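PDB 3VX6: E1 from Kluyveromyces marxianus, which activates the ubiquitin-like proteins ATG12 and ATG8, for conjugation to ATG5 and phosphatidylethanolamine, in autophagy and cytoplasm-to-vacuole transport. Local coordinates for residues 21-24 with 25-29; 85-88 with 89-93; 100-103 with 104-108. One frame throughout, in Å; residues are numbered along the deposited sequence.

Contact 1: residues 21-24 with 25-29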
loop_
_atom_site.group_PDB
_atom_site.type_symbol
_atom_site.label_atom_id
_atom_site.label_comp_id
_atom_site.label_asym_id
_atom_site.label_seq_id
_atom_site.Cartn_x
_atom_site.Cartn_y
_atom_site.Cartn_z
ATOM N N SER A 21 10.711 -18.069 4.034
ATOM C CA SER A 21 10.321 -18.981 5.102
ATOM C C SER A 21 10.746 -18.374 6.435
ATOM O O SER A 21 10.143 -18.658 7.470
ATOM C CB SER A 21 10.974 -20.356 4.912
ATOM O OG SER A 21 12.373 -20.300 5.121
ATOM N N SER A 22 11.756 -17.508 6.390
ATOM C CA SER A 22 12.271 -16.848 7.583
ATOM C C SER A 22 11.252 -15.924 8.236
ATOM O O SER A 22 11.439 -15.502 9.379
ATOM C CB SER A 22 13.525 -16.048 7.250
ATOM O OG SER A 22 13.219 -14.894 6.502
ATOM N N PHE A 23 10.189 -15.593 7.508
ATOM C CA PHE A 23 9.138 -14.729 8.033
ATOM C C PHE A 23 8.205 -15.551 8.890
ATOM O O PHE A 23 7.798 -15.121 9.963
ATOM C CB PHE A 23 8.332 -14.105 6.903
ATOM C CG PHE A 23 7.139 -13.331 7.377
ATOM C CD1 PHE A 23 5.895 -13.937 7.471
ATOM C CD2 PHE A 23 7.262 -11.990 7.734
ATOM C CE1 PHE A 23 4.793 -13.223 7.908
ATOM C CE2 PHE A 23 6.167 -11.267 8.171
ATOM C CZ PHE A 23 4.926 -11.881 8.259
ATOM N N PHE A 24 7.849 -16.729 8.388
ATOM C CA PHE A 24 6.976 -17.630 9.114
ATOM C C PHE A 24 7.772 -18.305 10.200
ATOM O O PHE A 24 7.215 -18.771 11.188
ATOM C CB PHE A 24 6.375 -18.661 8.178
ATOM C CG PHE A 24 5.255 -18.122 7.365
ATOM C CD1 PHE A 24 5.326 -18.108 5.981
ATOM C CD2 PHE A 24 4.141 -17.572 7.990
ATOM C CE1 PHE A 24 4.307 -17.554 5.234
ATOM C CE2 PHE A 24 3.123 -17.017 7.254
ATOM C CZ PHE A 24 3.203 -17.006 5.879
ATOM N N HIS A 25 9.081 -18.365 10.001
ATOM C CA HIS A 25 9.947 -18.939 10.997
ATOM C C HIS A 25 9.912 -17.911 12.108
ATOM O O HIS A 25 9.740 -18.246 13.271
ATOM C CB HIS A 25 11.368 -19.098 10.452
ATOM C CG HIS A 25 11.658 -20.465 9.907
ATOM N ND1 HIS A 25 10.863 -21.080 8.961
ATOM C CD2 HIS A 25 12.670 -21.329 10.165
ATOM C CE1 HIS A 25 11.370 -22.261 8.659
ATOM N NE2 HIS A 25 12.466 -22.437 9.374
ATOM N N GLU A 26 10.043 -16.646 11.733
ATOM C CA GLU A 26 10.020 -15.569 12.706
ATOM C C GLU A 26 8.611 -15.425 13.269
ATOM O O GLU A 26 8.437 -15.185 14.460
ATOM C CB GLU A 26 10.477 -14.255 12.061
ATOM C CG GLU A 26 10.506 -13.047 13.002
ATOM C CD GLU A 26 11.466 -13.203 14.181
ATOM O OE1 GLU A 26 12.164 -14.240 14.270
ATOM O OE2 GLU A 26 11.523 -12.277 15.022
ATOM N N LEU A 27 7.603 -15.571 12.416
ATOM C CA LEU A 27 6.230 -15.465 12.886
ATOM C C LEU A 27 6.066 -16.558 13.908
ATOM O O LEU A 27 5.521 -16.334 14.983
ATOM C CB LEU A 27 5.222 -15.673 11.749
ATOM C CG LEU A 27 3.750 -15.754 12.179
ATOM C CD1 LEU A 27 3.383 -14.540 13.016
ATOM C CD2 LEU A 27 2.864 -15.841 10.957
ATOM N N SER A 28 6.548 -17.746 13.565
ATOM C CA SER A 28 6.467 -18.881 14.469
ATOM C C SER A 28 7.140 -18.492 15.773
ATOM O O SER A 28 6.546 -18.597 16.842
ATOM C CB SER A 28 7.172 -20.095 13.866
ATOM O OG SER A 28 6.510 -20.549 12.699
ATOM N N ARG A 29 8.382 -18.033 15.676
ATOM C CA ARG A 29 9.128 -17.620 16.854
ATOM C C ARG A 29 8.303 -16.608 17.648
ATOM O O ARG A 29 8.035 -16.807 18.834
ATOM C CB ARG A 29 10.477 -17.007 16.440
ATOM C CG ARG A 29 11.425 -17.987 15.730
ATOM C CD ARG A 29 12.437 -17.258 14.847
ATOM N NE ARG A 29 12.907 -18.111 13.755
ATOM C CZ ARG A 29 13.448 -17.661 12.622
ATOM N NH1 ARG A 29 13.596 -16.356 12.422
ATOM N NH2 ARG A 29 13.833 -18.520 11.683
#
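The opening turns of helix 21-33 bring F23 and F24 alongside L27, four and three residues on, respectively, while S21 and S22 lie near H25, E26 and R29. The backbone supplies the usual i to i+4 ladder: H25 N donates to S21 O at 2.8 Å, E26 N to S22 O at 3.0 Å, L27 N to F23 O, and S28 N to F24 O at 2.7 Å. F24 and L27 run side by side and point the same way; the CD2 methyl of L27 meets CD2 of F24 at 3.7 Å, at the edge of the ring and close to its plane. With CG anti to the backbone N (chi1 173°) and chi2 at 53°, L27 sets its CD2 branch beside the F24 ring. One face of F24 is covered by CD1 of F23, 4.0 Å above the ring centre. On the more polar side, R29 NH1 reaches back over one turn to E26 OE1 at 3.2 Å, a salt bridge in which the carboxylate oxygen lies near the guanidinium plane and is met on its anti side. D64 gives R29 a second, weak ion pair. F23 stacks on F67, and F24 meets Y138 edge-to-face. The aromatic and leucine side packs on strand 123-130 through M125 and S127, and L27 also reaches L83 and N85 of strand 78-86.

Contact 2: residues 85-88 with 89-93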
loop_
_atom_site.group_PDB
_atom_site.type_symbol
_atom_site.label_atom_id
_atom_site.label_comp_id
_atom_site.label_asym_id
_atom_site.label_seq_id
_atom_site.Cartn_x
_atom_site.Cartn_y
_atom_site.Cartn_z
ATOM N N ASN A 85 -2.491 -12.665 12.382
ATOM C CA ASN A 85 -2.360 -14.108 12.334
ATOM C C ASN A 85 -3.449 -14.812 13.142
ATOM O O ASN A 85 -3.449 -14.761 14.378
ATOM C CB ASN A 85 -1.001 -14.549 12.876
ATOM C CG ASN A 85 -0.825 -16.061 12.819
ATOM O OD1 ASN A 85 -0.712 -16.633 11.733
ATOM N ND2 ASN A 85 -0.824 -16.716 13.983
ATOM N N PHE A 86 -4.365 -15.474 12.438
ATOM C CA PHE A 86 -5.437 -16.232 13.069
ATOM C C PHE A 86 -4.865 -17.473 13.763
ATOM O O PHE A 86 -3.835 -18.024 13.350
ATOM C CB PHE A 86 -6.472 -16.631 12.023
ATOM C CG PHE A 86 -7.260 -15.477 11.514
ATOM C CD1 PHE A 86 -8.191 -14.844 12.334
ATOM C CD2 PHE A 86 -7.028 -14.966 10.242
ATOM C CE1 PHE A 86 -8.879 -13.718 11.898
ATOM C CE2 PHE A 86 -7.703 -13.844 9.795
ATOM C CZ PHE A 86 -8.635 -13.216 10.631
ATOM N N ASN A 87 -5.532 -17.899 14.830
ATOM C CA ASN A 87 -5.084 -19.045 15.605
ATOM C C ASN A 87 -5.578 -20.374 15.068
ATOM O O ASN A 87 -5.015 -21.420 15.381
ATOM C CB ASN A 87 -5.495 -18.878 17.077
ATOM C CG ASN A 87 -6.924 -18.349 17.242
ATOM O OD1 ASN A 87 -7.595 -17.979 16.265
ATOM N ND2 ASN A 87 -7.386 -18.296 18.489
ATOM N N THR A 88 -6.623 -20.343 14.254
ATOM C CA THR A 88 -7.135 -21.583 13.703
ATOM C C THR A 88 -7.380 -21.421 12.218
ATOM O O THR A 88 -7.666 -20.315 11.750
ATOM C CB THR A 88 -8.457 -22.027 14.386
ATOM O OG1 THR A 88 -9.579 -21.517 13.654
ATOM C CG2 THR A 88 -8.515 -21.518 15.816
ATOM N N ILE A 89 -7.256 -22.525 11.483
ATOM C CA ILE A 89 -7.460 -22.525 10.038
ATOM C C ILE A 89 -8.893 -22.115 9.698
ATOM O O ILE A 89 -9.134 -21.447 8.701
ATOM C CB ILE A 89 -7.180 -23.931 9.433
ATOM C CG1 ILE A 89 -7.186 -23.872 7.903
ATOM C CG2 ILE A 89 -8.247 -24.917 9.876
ATOM C CD1 ILE A 89 -5.940 -23.279 7.296
ATOM N N GLU A 90 -9.845 -22.512 10.533
ATOM C CA GLU A 90 -11.242 -22.176 10.296
ATOM C C GLU A 90 -11.486 -20.686 10.474
ATOM O O GLU A 90 -12.233 -20.082 9.705
ATOM C CB GLU A 90 -12.157 -22.976 11.226
ATOM C CG GLU A 90 -12.142 -24.471 10.966
ATOM C CD GLU A 90 -11.193 -25.234 11.884
ATOM O OE1 GLU A 90 -10.126 -24.696 12.260
ATOM O OE2 GLU A 90 -11.513 -26.396 12.218
ATOM N N LEU A 91 -10.862 -20.093 11.489
ATOM C CA LEU A 91 -11.004 -18.664 11.727
ATOM C C LEU A 91 -10.403 -17.911 10.553
ATOM O O LEU A 91 -10.906 -16.867 10.126
ATOM C CB LEU A 91 -10.311 -18.274 13.028
ATOM C CG LEU A 91 -11.209 -18.672 14.196
ATOM C CD1 LEU A 91 -10.675 -18.152 15.526
ATOM C CD2 LEU A 91 -12.598 -18.110 13.912
ATOM N N PHE A 92 -9.313 -18.463 10.038
ATOM C CA PHE A 92 -8.624 -17.897 8.894
ATOM C C PHE A 92 -9.537 -18.049 7.681
ATOM O O PHE A 92 -9.762 -17.098 6.945
ATOM C CB PHE A 92 -7.306 -18.642 8.673
ATOM C CG PHE A 92 -6.537 -18.166 7.486
ATOM C CD1 PHE A 92 -5.745 -17.019 7.563
ATOM C CD2 PHE A 92 -6.613 -18.854 6.282
ATOM C CE1 PHE A 92 -5.032 -16.562 6.454
ATOM C CE2 PHE A 92 -5.909 -18.409 5.168
ATOM C CZ PHE A 92 -5.114 -17.256 5.256
ATOM N N LYS A 93 -10.078 -19.245 7.482
ATOM C CA LYS A 93 -10.967 -19.474 6.353
ATOM C C LYS A 93 -12.267 -18.686 6.480
ATOM O O LYS A 93 -12.769 -18.141 5.497
ATOM C CB LYS A 93 -11.268 -20.966 6.204
ATOM C CG LYS A 93 -10.040 -21.771 5.886
ATOM C CD LYS A 93 -10.363 -23.202 5.517
ATOM C CE LYS A 93 -9.059 -23.963 5.238
ATOM N NZ LYS A 93 -9.253 -25.252 4.500
#
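F86 and F92 stand only 5.5 Å apart at their CA atoms because the chain leaves strand 78-86, turns at N87 and T88, and enters helix 89-94 at once. T88 keeps an extended backbone as the N-cap. Its carbonyl O accepts from F92 N at 3.0 Å, the first i to i+4 bond of the helix. Its hydroxyl OG1 accepts from L91 N at 2.9 Å and 163°, a nearly straight capping bond that engages an amide of the first turn, which lacks an i-4 helical carbonyl. The T88 torsion that sets CG2 anti to the carbonyl carbon turns OG1 back toward that amide, and CG of L91 comes alongside the same oxygen at 3.3 Å.

The F86 ring lies against the first turn of the helix. L91 O sits over the centre of one face, 4.0 Å above the plane, and CD1 of the ring touches L91 CB at 4.1 Å. At the other ortho position CD2 meets F92 CD1 at 3.6 Å, the two side chains crossing at about a right angle. An alanine in place of F86 would take the ring away, and is likely to cost F92 its crossing partner and leave a gap beside L91 O. N87 ND2 is hydrogen-bonded to L37 O, while its OD1 faces the CD1 methyl of L91. I89 and F92 pack on F128 of strand 123-130 and Y137 of strand 135-144, and F92 forms a cation-pi contact with K97. This is a strand-to-helix turn with a threonine N-cap, with two phenylalanines, F86 from the strand end and F92 from the helix, packed across the turn.

Contact 3: residues 100-103 with 104-108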
loop_
_atom_site.group_PDB
_atom_site.type_symbol
_atom_site.label_atom_id
_atom_site.label_comp_id
_atom_site.label_asym_id
_atom_site.label_seq_id
_atom_site.Cartn_x
_atom_site.Cartn_y
_atom_site.Cartn_z
ATOM N N PHE A 100 -13.119 -7.185 6.379
ATOM C CA PHE A 100 -11.812 -6.845 6.912
ATOM C C PHE A 100 -11.107 -5.798 6.085
ATOM O O PHE A 100 -10.661 -4.786 6.603
ATOM C CB PHE A 100 -10.942 -8.106 7.016
ATOM C CG PHE A 100 -9.496 -7.827 7.295
ATOM C CD1 PHE A 100 -8.625 -7.491 6.258
ATOM C CD2 PHE A 100 -9.001 -7.895 8.596
ATOM C CE1 PHE A 100 -7.279 -7.226 6.512
ATOM C CE2 PHE A 100 -7.663 -7.631 8.860
ATOM C CZ PHE A 100 -6.795 -7.295 7.816
ATOM N N ILE A 101 -11.004 -6.030 4.790
ATOM C CA ILE A 101 -10.304 -5.072 3.968
ATOM C C ILE A 101 -11.121 -3.783 3.858
ATOM O O ILE A 101 -10.565 -2.696 3.695
ATOM C CB ILE A 101 -9.970 -5.684 2.589
ATOM C CG1 ILE A 101 -8.740 -4.987 2.013
ATOM C CG2 ILE A 101 -11.160 -5.590 1.658
ATOM C CD1 ILE A 101 -8.203 -5.639 0.776
ATOM N N LYS A 102 -12.443 -3.901 3.978
ATOM C CA LYS A 102 -13.303 -2.729 3.910
ATOM C C LYS A 102 -12.979 -1.779 5.066
ATOM O O LYS A 102 -12.854 -0.566 4.880
ATOM C CB LYS A 102 -14.765 -3.138 4.013
ATOM C CG LYS A 102 -15.733 -1.973 3.924
ATOM C CD LYS A 102 -17.112 -2.384 4.390
ATOM C CE LYS A 102 -18.180 -1.354 3.996
ATOM N NZ LYS A 102 -19.513 -1.660 4.610
ATOM N N GLU A 103 -12.856 -2.337 6.267
ATOM C CA GLU A 103 -12.560 -1.538 7.445
ATOM C C GLU A 103 -11.175 -0.937 7.379
ATOM O O GLU A 103 -10.999 0.248 7.642
ATOM C CB GLU A 103 -12.709 -2.383 8.714
ATOM C CG GLU A 103 -14.161 -2.601 9.112
ATOM C CD GLU A 103 -14.309 -3.538 10.290
ATOM O OE1 GLU A 103 -13.671 -3.296 11.332
ATOM O OE2 GLU A 103 -15.073 -4.517 10.177
ATOM N N LYS A 104 -10.190 -1.761 7.037
ATOM C CA LYS A 104 -8.823 -1.283 6.929
ATOM C C LYS A 104 -8.843 -0.146 5.929
ATOM O O LYS A 104 -8.104 0.828 6.066
ATOM C CB LYS A 104 -7.890 -2.406 6.462
ATOM C CG LYS A 104 -7.261 -3.209 7.601
ATOM C CD LYS A 104 -8.296 -3.761 8.549
ATOM C CE LYS A 104 -8.101 -3.224 9.959
ATOM N NZ LYS A 104 -9.282 -3.502 10.864
ATOM N N GLY A 105 -9.728 -0.267 4.945
ATOM C CA GLY A 105 -9.857 0.755 3.926
ATOM C C GLY A 105 -10.411 2.074 4.430
ATOM O O GLY A 105 -9.944 3.135 4.021
ATOM N N GLN A 106 -11.411 2.017 5.305
ATOM C CA GLN A 106 -12.016 3.222 5.855
ATOM C C GLN A 106 -11.056 3.951 6.776
ATOM O O GLN A 106 -11.131 5.176 6.916
ATOM C CB GLN A 106 -13.291 2.878 6.632
ATOM C CG GLN A 106 -14.390 2.317 5.755
ATOM C CD GLN A 106 -15.599 1.830 6.548
ATOM O OE1 GLN A 106 -15.463 1.069 7.508
ATOM N NE2 GLN A 106 -16.792 2.254 6.129
ATOM N N GLU A 107 -10.159 3.197 7.405
ATOM C CA GLU A 107 -9.194 3.766 8.331
ATOM C C GLU A 107 -8.138 4.541 7.568
ATOM O O GLU A 107 -7.718 5.611 7.987
ATOM C CB GLU A 107 -8.531 2.660 9.151
ATOM C CG GLU A 107 -9.504 1.793 9.925
ATOM C CD GLU A 107 -8.858 0.516 10.461
ATOM O OE1 GLU A 107 -9.590 -0.289 11.076
ATOM O OE2 GLU A 107 -7.628 0.312 10.264
ATOM N N LEU A 108 -7.695 3.993 6.449
ATOM C CA LEU A 108 -6.697 4.674 5.652
ATOM C C LEU A 108 -7.333 5.958 5.128
ATOM O O LEU A 108 -6.693 7.008 5.095
ATOM C CB LEU A 108 -6.227 3.766 4.513
ATOM C CG LEU A 108 -5.547 2.481 5.005
ATOM C CD1 LEU A 108 -5.417 1.507 3.875
ATOM C CD2 LEU A 108 -4.197 2.792 5.607
#
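F100 and K104 make an i to i+4 CH-pi contact on the early part of helix 97-114, where the helix lies against strands 123-130 and 135-144. The CD methylene of K104 stands over one face of the F100 ring, 3.9 Å from the centroid and only 12° off the ring normal. The lysine chain bends at chi2 (54°) and again at chi3, which folds its aliphatic middle onto the ring while NZ continues past it. There NZ meets E107 OE1 at 3.2 Å in a salt bridge whose hydrogen bond is weak. E103 OE1 lies 4.4 Å from the same NZ, too far for a salt bridge, although its charge may still add to the field around the ammonium. The other carboxylate oxygen of E103, OE2, is hydrogen-bonded to Q99.

Beneath these side chains the helical ladder is regular. K104 N donates almost straight to F100 O at 3.1 Å, G105 N to I101 O at 2.9 Å, Q106 N to K102 O at 3.0 Å and E107 N to E103 O. CG of Q106 lies against K102 O as its chain extends. Inward, F100 packs on Y124, I126 and C141 and meets the W262 ring, I101 also reaches C141, and L108 touches Y124 and P143. Such a pattern is that of an amphipathic helix laid on a sheet: apolar residues face the strands, and a lysine at the margin lends its methylenes to an aromatic face and its charge to a glutamate one turn on.

From the N terminus the three contacts come in series, each local, within one continuous stretch of nine residues, so none nests in or crosses another. Contact 1 lies in helix 21-33, contact 2 in the turn from strand 78-86 into helix 89-94, and contact 3 in the next helix, 97-114. Contacts 1 and 2, with centres about 17 Å apart, touch where L27 CD2 packs against N85 OD1 at 3.7 Å. Contacts 2 and 3 come within about 6 Å at their nearest atoms without touching. Strand 123-130 ties all three together: side chains of helix 21-33 meet M125 and S127, those of helices 89-94 and 97-114 meet Y124, I126 and F128, consistent with opposite faces of the sheet.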